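Local coordinates for protein protease Do-like 8, chloroplastic (PDB 4IC6) that probably cleaves proteins in the chloroplast as a serine endopeptidase of the HtrA (Deg) family, at residues Gly29-Leu34 and Gln155-Gly160; Lys140-Gly145 and Gly213-Ile218; Leu150-Gln155 and Ser175-Asp180; Arg179-Gln184 and Val232-Pro237. The protein carries 1 engineered substitution. All blocks are in the same frame, centred on the assembly; numbering follows the deposited sequence.

Contact 1 (Gly29-Leu34 and Gln155-Gly160)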
loop_
_atom_site.group_PDB
_atom_site.type_symbol
_atom_site.label_atom_id
_atom_site.label_comp_id
_atom_site.label_asym_id
_atom_site.label_seq_id
_atom_site.Cartn_x
_atom_site.Cartn_y
_atom_site.Cartn_z
ATOM N N GLY A 29 23.501 -33.696 -6.258
ATOM C CA GLY A 29 23.175 -34.974 -6.875
ATOM C C GLY A 29 22.011 -35.706 -6.215
ATOM O O GLY A 29 21.104 -36.179 -6.908
ATOM N N ARG A 30 22.040 -35.821 -4.885
ATOM C CA ARG A 30 20.955 -36.476 -4.142
ATOM C C ARG A 30 19.636 -35.748 -4.349
ATOM O O ARG A 30 18.597 -36.366 -4.551
ATOM C CB ARG A 30 21.218 -36.478 -2.631
ATOM C CG ARG A 30 22.423 -37.256 -2.163
ATOM C CD ARG A 30 22.370 -37.501 -0.639
ATOM N NE ARG A 30 22.493 -36.285 0.176
ATOM C CZ ARG A 30 21.471 -35.638 0.734
ATOM N NH1 ARG A 30 21.692 -34.549 1.460
ATOM N NH2 ARG A 30 20.229 -36.073 0.565
ATOM N N ILE A 31 19.683 -34.427 -4.240
ATOM C CA ILE A 31 18.494 -33.603 -4.377
ATOM C C ILE A 31 17.855 -33.835 -5.734
ATOM O O ILE A 31 16.643 -34.033 -5.833
ATOM C CB ILE A 31 18.817 -32.115 -4.235
ATOM C CG1 ILE A 31 19.371 -31.815 -2.843
ATOM C CG2 ILE A 31 17.566 -31.273 -4.459
ATOM C CD1 ILE A 31 19.611 -30.323 -2.615
ATOM N N VAL A 32 18.675 -33.797 -6.779
ATOM C CA VAL A 32 18.185 -34.053 -8.136
ATOM C C VAL A 32 17.478 -35.403 -8.280
ATOM O O VAL A 32 16.401 -35.487 -8.886
ATOM C CB VAL A 32 19.303 -33.884 -9.188
ATOM C CG1 VAL A 32 18.930 -34.572 -10.504
ATOM C CG2 VAL A 32 19.592 -32.389 -9.418
ATOM N N GLN A 33 18.062 -36.453 -7.708
ATOM C CA GLN A 33 17.472 -37.790 -7.828
ATOM C C GLN A 33 16.202 -37.930 -6.972
ATOM O O GLN A 33 15.201 -38.478 -7.425
ATOM C CB GLN A 33 18.498 -38.880 -7.482
ATOM N N LEU A 34 16.232 -37.418 -5.746
ATOM C CA LEU A 34 15.034 -37.411 -4.900
ATOM C C LEU A 34 13.865 -36.694 -5.553
ATOM O O LEU A 34 12.725 -37.174 -5.531
ATOM C CB LEU A 34 15.315 -36.715 -3.575
ATOM C CG LEU A 34 15.799 -37.604 -2.433
ATOM C CD1 LEU A 34 15.815 -36.781 -1.151
ATOM C CD2 LEU A 34 14.905 -38.837 -2.283
ATOM N N GLN A 155 17.675 -31.054 6.364
ATOM C CA GLN A 155 17.398 -30.621 5.000
ATOM C C GLN A 155 15.964 -31.009 4.669
ATOM O O GLN A 155 15.494 -32.091 5.057
ATOM C CB GLN A 155 18.338 -31.356 4.036
ATOM C CG GLN A 155 18.110 -31.041 2.554
ATOM C CD GLN A 155 18.905 -31.984 1.660
ATOM O OE1 GLN A 155 18.744 -33.200 1.730
ATOM N NE2 GLN A 155 19.782 -31.428 0.835
ATOM N N CYS A 156 15.248 -30.128 3.987
ATOM C CA CYS A 156 13.917 -30.484 3.477
ATOM C C CYS A 156 13.693 -29.990 2.049
ATOM O O CYS A 156 14.263 -28.972 1.633
ATOM C CB CYS A 156 12.807 -29.984 4.404
ATOM S SG CYS A 156 12.849 -28.244 4.876
ATOM N N LEU A 157 12.865 -30.718 1.300
ATOM C CA LEU A 157 12.532 -30.326 -0.066
ATOM C C LEU A 157 11.029 -30.177 -0.209
ATOM O O LEU A 157 10.268 -31.066 0.168
ATOM C CB LEU A 157 13.040 -31.330 -1.117
ATOM C CG LEU A 157 14.039 -32.463 -0.872
ATOM C CD1 LEU A 157 14.347 -33.139 -2.219
ATOM C CD2 LEU A 157 15.328 -32.021 -0.193
ATOM N N ALA A 158 10.605 -29.049 -0.757
ATOM C CA ALA A 158 9.192 -28.793 -0.987
ATOM C C ALA A 158 8.932 -28.932 -2.490
ATOM O O ALA A 158 9.531 -28.205 -3.297
ATOM C CB ALA A 158 8.832 -27.381 -0.498
ATOM N N ILE A 159 8.077 -29.882 -2.862
ATOM C CA ILE A 159 7.811 -30.178 -4.266
ATOM C C ILE A 159 6.379 -29.752 -4.587
ATOM O O ILE A 159 5.473 -29.913 -3.769
ATOM C CB ILE A 159 8.040 -31.685 -4.576
ATOM C CG1 ILE A 159 9.467 -32.088 -4.191
ATOM C CG2 ILE A 159 7.751 -32.010 -6.039
ATOM C CD1 ILE A 159 9.872 -33.496 -4.598
ATOM N N GLY A 160 6.186 -29.181 -5.772
ATOM C CA GLY A 160 4.861 -28.839 -6.254
ATOM C C GLY A 160 4.623 -29.303 -7.678
ATOM O O GLY A 160 5.554 -29.585 -8.427
#
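Q155 brings its amide nitrogen up against the CG1-CD1 end of I31, at a slant to the amide plane, and its oxygen to the guanidinium of R30, so that one side chain from strand 155-160 meets two successive residues of helix 26-39. Its CG stands anti to the backbone N (chi1 177°) and the chain continues extended, which carries the amide across to the helix. Q155 OE1 accepts from R30 NH1 at 3.3 Å; it sits at the guanidinium edge, near that plane, whereas the donor lies above the carbonyl plane and off the lone pairs. A second, weak bond from R30 NH2 to Q155 OE1 spans 3.4 Å, and the two flat groups are turned 48° apart. The nitrogen of the amide rests on hydrocarbon, with I31 CD1 3.6 Å from Q155 NE2. Further along, L157 CD1 comes 3.9 Å from L34 CB, these side chains crossing at about a right angle. With an alanine at Q155 the amide goes, and R30 would probably lose its tie to the strand while a gap opened beside I31 CD1. R30 also makes a cation-pi contact with F25 of a neighbouring subunit. The helix runs at 35° to the strand, their axes 10.6 Å apart: an N-terminal helix packed on the outside of the second beta-barrel of a chymotrypsin-like protease.

Contact 2 (Lys140-Gly145 and Gly213-Ile218)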
loop_
_atom_site.group_PDB
_atom_site.type_symbol
_atom_site.label_atom_id
_atom_site.label_comp_id
_atom_site.label_asym_id
_atom_site.label_seq_id
_atom_site.Cartn_x
_atom_site.Cartn_y
_atom_site.Cartn_z
ATOM N N LYS A 140 1.962 -43.938 -7.838
ATOM C CA LYS A 140 3.149 -44.103 -7.014
ATOM C C LYS A 140 2.928 -43.399 -5.681
ATOM O O LYS A 140 3.153 -42.197 -5.563
ATOM C CB LYS A 140 4.365 -43.524 -7.722
ATOM N N PRO A 141 2.462 -44.143 -4.674
ATOM C CA PRO A 141 2.178 -43.522 -3.378
ATOM C C PRO A 141 3.417 -42.886 -2.758
ATOM O O PRO A 141 4.517 -43.434 -2.811
ATOM C CB PRO A 141 1.704 -44.702 -2.527
ATOM C CG PRO A 141 1.111 -45.656 -3.526
ATOM C CD PRO A 141 2.005 -45.543 -4.729
ATOM N N ILE A 142 3.226 -41.713 -2.175
ATOM C CA ILE A 142 4.297 -41.041 -1.465
ATOM C C ILE A 142 4.728 -41.928 -0.298
ATOM O O ILE A 142 3.907 -42.644 0.269
ATOM C CB ILE A 142 3.795 -39.693 -0.924
ATOM C CG1 ILE A 142 4.962 -38.742 -0.675
ATOM C CG2 ILE A 142 2.913 -39.897 0.316
ATOM C CD1 ILE A 142 5.611 -38.264 -1.966
ATOM N N LYS A 143 6.010 -41.896 0.048
ATOM C CA LYS A 143 6.499 -42.588 1.243
ATOM C C LYS A 143 6.440 -41.647 2.440
ATOM O O LYS A 143 6.938 -40.521 2.375
ATOM C CB LYS A 143 7.938 -43.064 1.046
ATOM C CG LYS A 143 8.490 -43.883 2.205
ATOM C CD LYS A 143 9.525 -44.895 1.714
ATOM C CE LYS A 143 10.065 -45.765 2.846
ATOM N NZ LYS A 143 11.093 -45.071 3.680
ATOM N N VAL A 144 5.840 -42.100 3.536
ATOM C CA VAL A 144 5.595 -41.223 4.674
ATOM C C VAL A 144 6.507 -41.553 5.850
ATOM O O VAL A 144 6.664 -42.717 6.212
ATOM C CB VAL A 144 4.135 -41.300 5.132
ATOM C CG1 VAL A 144 3.899 -40.325 6.281
ATOM C CG2 VAL A 144 3.193 -41.005 3.965
ATOM N N GLY A 145 7.104 -40.517 6.438
ATOM C CA GLY A 145 8.015 -40.675 7.557
ATOM C C GLY A 145 7.420 -40.168 8.864
ATOM O O GLY A 145 6.242 -39.823 8.932
ATOM N N GLY A 213 13.739 -38.557 1.505
ATOM C CA GLY A 213 12.610 -38.528 0.604
ATOM C C GLY A 213 11.311 -38.984 1.236
ATOM O O GLY A 213 10.350 -39.244 0.529
ATOM N N ASN A 214 11.282 -39.108 2.560
ATOM C CA ASN A 214 10.032 -39.392 3.247
ATOM C C ASN A 214 9.196 -38.149 3.408
ATOM O O ASN A 214 9.713 -37.055 3.691
ATOM C CB ASN A 214 10.283 -39.983 4.632
ATOM C CG ASN A 214 10.985 -41.315 4.574
ATOM O OD1 ASN A 214 10.777 -42.100 3.650
ATOM N ND2 ASN A 214 11.842 -41.570 5.554
ATOM N N LEU A 215 7.890 -38.305 3.263
ATOM C CA LEU A 215 7.000 -37.187 3.539
ATOM C C LEU A 215 7.028 -36.833 5.024
ATOM O O LEU A 215 6.729 -37.672 5.880
ATOM C CB LEU A 215 5.571 -37.513 3.119
ATOM C CG LEU A 215 4.686 -36.275 3.194
ATOM C CD1 LEU A 215 3.913 -36.151 1.911
ATOM C CD2 LEU A 215 3.763 -36.347 4.378
ATOM N N ILE A 216 7.396 -35.589 5.327
ATOM C CA ILE A 216 7.366 -35.114 6.699
ATOM C C ILE A 216 6.289 -34.046 6.908
ATOM O O ILE A 216 5.988 -33.676 8.035
ATOM C CB ILE A 216 8.747 -34.596 7.167
ATOM C CG1 ILE A 216 9.306 -33.606 6.135
ATOM C CG2 ILE A 216 9.682 -35.789 7.375
ATOM C CD1 ILE A 216 10.404 -32.722 6.657
ATOM N N GLY A 217 5.689 -33.564 5.819
ATOM C CA GLY A 217 4.598 -32.618 5.954
ATOM C C GLY A 217 3.940 -32.291 4.633
ATOM O O GLY A 217 4.400 -32.734 3.585
ATOM N N ILE A 218 2.851 -31.530 4.689
ATOM C CA ILE A 218 2.215 -30.970 3.495
ATOM C C ILE A 218 2.407 -29.447 3.463
ATOM O O ILE A 218 1.904 -28.738 4.347
ATOM C CB ILE A 218 0.709 -31.237 3.476
ATOM C CG1 ILE A 218 0.429 -32.748 3.396
ATOM C CG2 ILE A 218 0.043 -30.506 2.295
ATOM C CD1 ILE A 218 0.735 -33.377 2.046
HETATM O O HOH W 1 8.118 -40.338 -1.022
#
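Three backbone-mediated links tie K143-G145 to G213-L215. L215 N donates to K143 O at 2.6 Å, nearly straight at 175° and in the carbonyl plane, and G145 N donates to L215 O at 2.9 Å. Both bonds use L215 and fall one residue before and one after V144, which is the signature of a single beta bridge between V144 and L215. The third link is indirect: a water accepts from K143 N at 2.8 Å and donates to G213 O at 2.9 Å.

One polar side-chain pair adds to these. K143 and N214 lie alongside each other and point the same way, and the lysine chain bends at its end (chi4 -78°), which turns K143 NZ back to reach N214 OD1 at 3.0 Å, the donor tilted 20° from the carbonyl plane. At G145 the chain passes close over the asparagine; a CB there would fall only 2.8 Å from N214 CB, so this backbone path leaves no space for a side chain.

The apolar part centres on L215. I142 crosses it at about a right angle, with I142 CG1 3.8 Å from L215 CD1, and V144 adds a looser approach to the same leucine.

Around this bridge, I142 pairs by backbone with V71 and packs on V70 of strand 67-71 in the first barrel, as does L215. V144 and L215 meet S238 at the start of helix 238-251, and beyond them I216 and G217 form a classic beta bulge opposite L208 of strand 207-210.

Contact 3 (Leu150-Gln155 and Ser175-Asp180); sequences LKVGQQ and SGLNRD
V152 forks at CB into two methyls that meet different parts of S175-L177. CG1, placed anti to the backbone N (chi1 166°), lies against the peptide after S175, with V152 CG1 3.8 Å from S175 O. The other tip, V152 CG2, packs 3.9 Å from G176 CA and reaches L177, where V152 CG2 is 3.8 Å from L177 CD2; the two side chains run antiparallel, flank to flank. That same leucine methyl also touches the loop backbone, L177 CD2 lying 3.6 Å from L150 O. With an alanine in place of V152, both methyls vanish, and L177 CD2 would probably face a gap on that flank while S175 O would lose the methyl packed against it.

The valine is presented by a type II beta turn from K151 to Q154, with G153 at a positive phi of 114°. The Q154 side chain braces this turn from within, Q154 OE1 accepting from K151 N at 2.8 Å. Both G153 and Q154 are joined by backbone bonds to I174, next to the contact. S175 turns its CB away from V152, and its OG bonds to Q194 and to L169 O of a neighbouring subunit, on whose L169 V152 also packs.

Across the two segments the touching is wholly van der Waals, so it fixes shape and spacing; the directional bonds near it are those of the turn and of the backbone pairing with I174, which probably set where the valine points.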
loop_
_atom_site.group_PDB
_atom_site.type_symbol
_atom_site.label_atom_id
_atom_site.label_comp_id
_atom_site.label_asym_id
_atom_site.label_seq_id
_atom_site.Cartn_x
_atom_site.Cartn_y
_atom_site.Cartn_z
ATOM N N LEU A 150 11.729 -35.234 13.903
ATOM C CA LEU A 150 12.395 -34.174 13.126
ATOM C C LEU A 150 13.275 -33.293 13.995
ATOM O O LEU A 150 12.939 -33.030 15.144
ATOM C CB LEU A 150 11.366 -33.292 12.410
ATOM C CG LEU A 150 10.772 -33.879 11.137
ATOM C CD1 LEU A 150 9.746 -32.906 10.557
ATOM C CD2 LEU A 150 11.897 -34.145 10.134
ATOM N N LYS A 151 14.402 -32.851 13.440
ATOM C CA LYS A 151 15.327 -31.967 14.136
ATOM C C LYS A 151 15.465 -30.684 13.337
ATOM O O LYS A 151 15.614 -30.727 12.111
ATOM C CB LYS A 151 16.718 -32.608 14.235
ATOM C CG LYS A 151 16.802 -33.878 15.045
ATOM C CD LYS A 151 16.342 -33.622 16.454
ATOM C CE LYS A 151 16.957 -34.621 17.416
ATOM N NZ LYS A 151 15.914 -35.428 18.110
ATOM N N VAL A 152 15.423 -29.553 14.030
ATOM C CA VAL A 152 15.689 -28.268 13.391
ATOM C C VAL A 152 17.092 -28.338 12.805
ATOM O O VAL A 152 18.041 -28.750 13.479
ATOM C CB VAL A 152 15.564 -27.106 14.391
ATOM C CG1 VAL A 152 16.173 -25.825 13.803
ATOM C CG2 VAL A 152 14.106 -26.901 14.774
ATOM N N GLY A 153 17.205 -27.991 11.532
ATOM C CA GLY A 153 18.474 -28.033 10.845
ATOM C C GLY A 153 18.509 -29.076 9.751
ATOM O O GLY A 153 19.385 -29.047 8.881
ATOM N N GLN A 154 17.569 -30.015 9.796
ATOM C CA GLN A 154 17.512 -31.058 8.771
ATOM C C GLN A 154 17.151 -30.453 7.426
ATOM O O GLN A 154 16.377 -29.501 7.359
ATOM C CB GLN A 154 16.429 -32.080 9.106
ATOM C CG GLN A 154 16.866 -33.178 10.006
ATOM C CD GLN A 154 15.765 -34.199 10.201
ATOM O OE1 GLN A 154 15.275 -34.392 11.314
ATOM N NE2 GLN A 154 15.370 -34.867 9.105
ATOM N N GLN A 155 17.675 -31.054 6.364
ATOM C CA GLN A 155 17.398 -30.621 5.000
ATOM C C GLN A 155 15.964 -31.009 4.669
ATOM O O GLN A 155 15.494 -32.091 5.057
ATOM C CB GLN A 155 18.338 -31.356 4.036
ATOM C CG GLN A 155 18.110 -31.041 2.554
ATOM C CD GLN A 155 18.905 -31.984 1.660
ATOM O OE1 GLN A 155 18.744 -33.200 1.730
ATOM N NE2 GLN A 155 19.782 -31.428 0.835
ATOM N N SER A 175 13.260 -25.179 10.142
ATOM C CA SER A 175 13.600 -23.902 10.782
ATOM C C SER A 175 13.009 -23.815 12.177
ATOM O O SER A 175 13.550 -23.143 13.046
ATOM C CB SER A 175 13.043 -22.740 9.948
ATOM O OG SER A 175 13.089 -21.514 10.675
ATOM N N GLY A 176 11.906 -24.515 12.393
ATOM C CA GLY A 176 11.231 -24.484 13.682
ATOM C C GLY A 176 10.203 -25.593 13.787
ATOM O O GLY A 176 9.768 -26.157 12.774
ATOM N N LEU A 177 9.816 -25.937 15.006
ATOM C CA LEU A 177 8.885 -27.040 15.168
ATOM C C LEU A 177 7.751 -26.579 16.049
ATOM O O LEU A 177 7.911 -25.650 16.841
ATOM C CB LEU A 177 9.594 -28.256 15.781
ATOM C CG LEU A 177 10.131 -29.427 14.952
ATOM C CD1 LEU A 177 9.867 -29.311 13.442
ATOM C CD2 LEU A 177 11.600 -29.718 15.270
ATOM N N ASN A 178 6.599 -27.220 15.896
ATOM C CA ASN A 178 5.440 -26.924 16.724
ATOM C C ASN A 178 5.026 -25.448 16.667
ATOM O O ASN A 178 4.729 -24.840 17.692
ATOM C CB ASN A 178 5.703 -27.376 18.170
ATOM C CG ASN A 178 5.963 -28.887 18.279
ATOM O OD1 ASN A 178 5.176 -29.711 17.788
ATOM N ND2 ASN A 178 7.077 -29.253 18.913
ATOM N N ARG A 179 4.981 -24.888 15.457
ATOM C CA ARG A 179 4.637 -23.480 15.251
ATOM C C ARG A 179 3.246 -23.336 14.650
ATOM O O ARG A 179 2.818 -24.183 13.858
ATOM C CB ARG A 179 5.676 -22.830 14.311
ATOM C CG ARG A 179 6.920 -22.276 15.026
ATOM C CD ARG A 179 6.730 -20.768 15.373
ATOM N NE ARG A 179 7.921 -20.128 15.949
ATOM C CZ ARG A 179 8.639 -20.699 16.908
ATOM N NH1 ARG A 179 8.280 -21.893 17.357
ATOM N NH2 ARG A 179 9.702 -20.091 17.430
ATOM N N ASP A 180 2.535 -22.269 15.001
ATOM C CA ASP A 180 1.194 -22.075 14.434
ATOM C C ASP A 180 1.246 -21.772 12.942
ATOM O O ASP A 180 2.064 -20.968 12.489
ATOM C CB ASP A 180 0.445 -20.955 15.149
ATOM C CG ASP A 180 0.067 -21.325 16.566
ATOM O OD1 ASP A 180 0.085 -22.537 16.875
ATOM O OD2 ASP A 180 -0.238 -20.406 17.357
#

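Contact 4 (Arg179-Gln184 and Val232-Pro237); sequences RDIFSQ and VGFAIP
Strands 179-182 and 233-237 cross at 103°, nearly perpendicular, with axes 7.7 Å apart, and their closest CA atoms, those of I181 and F234, remain 6.4 Å apart, too far for the backbones to pair. Side chains therefore fill the interval.

I181 and F234 carry the contact. The isoleucine's CG1 is anti to the carbonyl carbon (chi1 -55°) and the chain runs on straight, so CD1 is carried over the A235-I236 peptide: I181 CD1 lies 3.5 Å from A235 O. It also approaches the next side chain, with I181 CD1 4.2 Å from I236 CG1. Both branches at the fork, I181 CG1 and CG2, lie 4.0 Å from F234 CB, and I181 and F234 pass alongside, pointing opposite ways. F234 directs its ring toward R179 and D180. R179 CB meets the ring edge, 4.1 Å from F234 CE1, and D180 O stands obliquely to the ring at 3.9 Å from the same F234 CE1. The rest of R179 bends away to a salt bridge with D166 of a neighbouring subunit.

After I181 the chain makes an inverse gamma turn centred on F182, and S183 OG bonds to D126 OD2. D126 is predicted to belong to the charge relay system, and the side chain of I236 is about 4 Å from that of D126.

Chemically the join is hydrocarbon against ring, methyl and carbonyl, without a polar bond between the segments. Its hold thus rests on close fit, while R179 NH1 reaches the neighbouring subunit and S183 OG the predicted active-site aspartate as well as T185 N.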
loop_
_atom_site.group_PDB
_atom_site.type_symbol
_atom_site.label_atom_id
_atom_site.label_comp_id
_atom_site.label_asym_id
_atom_site.label_seq_id
_atom_site.Cartn_x
_atom_site.Cartn_y
_atom_site.Cartn_z
ATOM N N ARG A 179 4.981 -24.888 15.457
ATOM C CA ARG A 179 4.637 -23.480 15.251
ATOM C C ARG A 179 3.246 -23.336 14.650
ATOM O O ARG A 179 2.818 -24.183 13.858
ATOM C CB ARG A 179 5.676 -22.830 14.311
ATOM C CG ARG A 179 6.920 -22.276 15.026
ATOM C CD ARG A 179 6.730 -20.768 15.373
ATOM N NE ARG A 179 7.921 -20.128 15.949
ATOM C CZ ARG A 179 8.639 -20.699 16.908
ATOM N NH1 ARG A 179 8.280 -21.893 17.357
ATOM N NH2 ARG A 179 9.702 -20.091 17.430
ATOM N N ASP A 180 2.535 -22.269 15.001
ATOM C CA ASP A 180 1.194 -22.075 14.434
ATOM C C ASP A 180 1.246 -21.772 12.942
ATOM O O ASP A 180 2.064 -20.968 12.489
ATOM C CB ASP A 180 0.445 -20.955 15.149
ATOM C CG ASP A 180 0.067 -21.325 16.566
ATOM O OD1 ASP A 180 0.085 -22.537 16.875
ATOM O OD2 ASP A 180 -0.238 -20.406 17.357
ATOM N N ILE A 181 0.358 -22.396 12.180
ATOM C CA ILE A 181 0.274 -22.154 10.753
ATOM C C ILE A 181 -0.940 -21.298 10.502
ATOM O O ILE A 181 -2.078 -21.734 10.731
ATOM C CB ILE A 181 0.069 -23.477 9.989
ATOM C CG1 ILE A 181 1.174 -24.476 10.347
ATOM C CG2 ILE A 181 -0.001 -23.233 8.478
ATOM C CD1 ILE A 181 1.135 -25.757 9.492
ATOM N N PHE A 182 -0.729 -20.078 10.018
ATOM C CA PHE A 182 -1.857 -19.188 9.763
ATOM C C PHE A 182 -2.405 -19.425 8.369
ATOM O O PHE A 182 -2.241 -18.611 7.453
ATOM C CB PHE A 182 -1.449 -17.739 10.025
ATOM C CG PHE A 182 -1.038 -17.509 11.447
ATOM C CD1 PHE A 182 -1.957 -17.656 12.474
ATOM C CD2 PHE A 182 0.271 -17.185 11.764
ATOM C CE1 PHE A 182 -1.576 -17.468 13.804
ATOM C CE2 PHE A 182 0.661 -16.997 13.086
ATOM C CZ PHE A 182 -0.267 -17.135 14.107
ATOM N N SER A 183 -3.065 -20.570 8.246
ATOM C CA SER A 183 -3.474 -21.129 6.968
ATOM C C SER A 183 -4.370 -20.179 6.207
ATOM O O SER A 183 -5.162 -19.461 6.799
ATOM C CB SER A 183 -4.231 -22.448 7.198
ATOM O OG SER A 183 -4.936 -22.835 6.028
ATOM N N GLN A 184 -4.283 -20.206 4.886
ATOM C CA GLN A 184 -5.155 -19.363 4.095
ATOM C C GLN A 184 -6.607 -19.838 4.180
ATOM O O GLN A 184 -7.509 -19.234 3.602
ATOM C CB GLN A 184 -4.647 -19.266 2.657
ATOM C CG GLN A 184 -3.306 -18.539 2.562
ATOM C CD GLN A 184 -2.918 -18.243 1.125
ATOM O OE1 GLN A 184 -3.660 -18.568 0.191
ATOM N NE2 GLN A 184 -1.754 -17.634 0.936
ATOM N N VAL A 232 10.192 -17.525 5.851
ATOM C CA VAL A 232 9.951 -18.927 6.215
ATOM C C VAL A 232 8.536 -19.376 5.804
ATOM O O VAL A 232 7.640 -18.558 5.657
ATOM C CB VAL A 232 10.194 -19.190 7.723
ATOM C CG1 VAL A 232 11.663 -18.844 8.098
ATOM C CG2 VAL A 232 9.222 -18.395 8.543
ATOM N N GLY A 233 8.371 -20.680 5.615
ATOM C CA GLY A 233 7.093 -21.228 5.220
ATOM C C GLY A 233 6.718 -22.331 6.188
ATOM O O GLY A 233 7.460 -22.597 7.123
ATOM N N PHE A 234 5.579 -22.981 5.947
ATOM C CA PHE A 234 5.005 -23.944 6.886
ATOM C C PHE A 234 4.444 -25.171 6.202
ATOM O O PHE A 234 4.024 -25.098 5.056
ATOM C CB PHE A 234 3.901 -23.277 7.717
ATOM C CG PHE A 234 4.402 -22.126 8.528
ATOM C CD1 PHE A 234 4.876 -22.320 9.826
ATOM C CD2 PHE A 234 4.472 -20.866 7.967
ATOM C CE1 PHE A 234 5.397 -21.246 10.566
ATOM C CE2 PHE A 234 4.999 -19.792 8.688
ATOM C CZ PHE A 234 5.459 -19.991 9.989
ATOM N N ALA A 235 4.444 -26.283 6.930
ATOM C CA ALA A 235 3.797 -27.532 6.483
ATOM C C ALA A 235 3.094 -28.218 7.649
ATOM O O ALA A 235 3.578 -28.196 8.788
ATOM C CB ALA A 235 4.825 -28.494 5.850
ATOM N N ILE A 236 1.950 -28.828 7.364
ATOM C CA ILE A 236 1.284 -29.677 8.336
ATOM C C ILE A 236 2.118 -30.937 8.552
ATOM O O ILE A 236 2.496 -31.612 7.596
ATOM C CB ILE A 236 -0.100 -30.054 7.804
ATOM C CG1 ILE A 236 -0.824 -28.785 7.345
ATOM C CG2 ILE A 236 -0.919 -30.783 8.867
ATOM C CD1 ILE A 236 -2.046 -29.061 6.408
ATOM N N PRO A 237 2.414 -31.273 9.816
ATOM C CA PRO A 237 3.305 -32.418 10.043
ATOM C C PRO A 237 2.668 -33.747 9.604
ATOM O O PRO A 237 1.471 -33.931 9.761
ATOM C CB PRO A 237 3.538 -32.400 11.561
ATOM C CG PRO A 237 2.378 -31.683 12.121
ATOM C CD PRO A 237 1.930 -30.677 11.069
#

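Overall arrangement
All four contacts reach the six-stranded second barrel of the protease domain, each bringing a different piece of chain to it: the N-terminal helix in contact 1, loops in contacts 2 and 3, and strand 179-182 in contact 4. Contacts 3 and 4 are closest, centres 11 Å apart and sharing R179 and D180; contacts 1 and 4 are farthest, 20 Å apart and not touching. Contact 1 closes before contact 4 opens, while contact 3 lies between the two segments of contact 2. Contacts 2 and 4 meet through neighbouring strands 215-219 and 233-237. Contacts 1, 3 and 4 also touch one neighbouring subunit, so this part of the barrel also lies at the interface with that subunit.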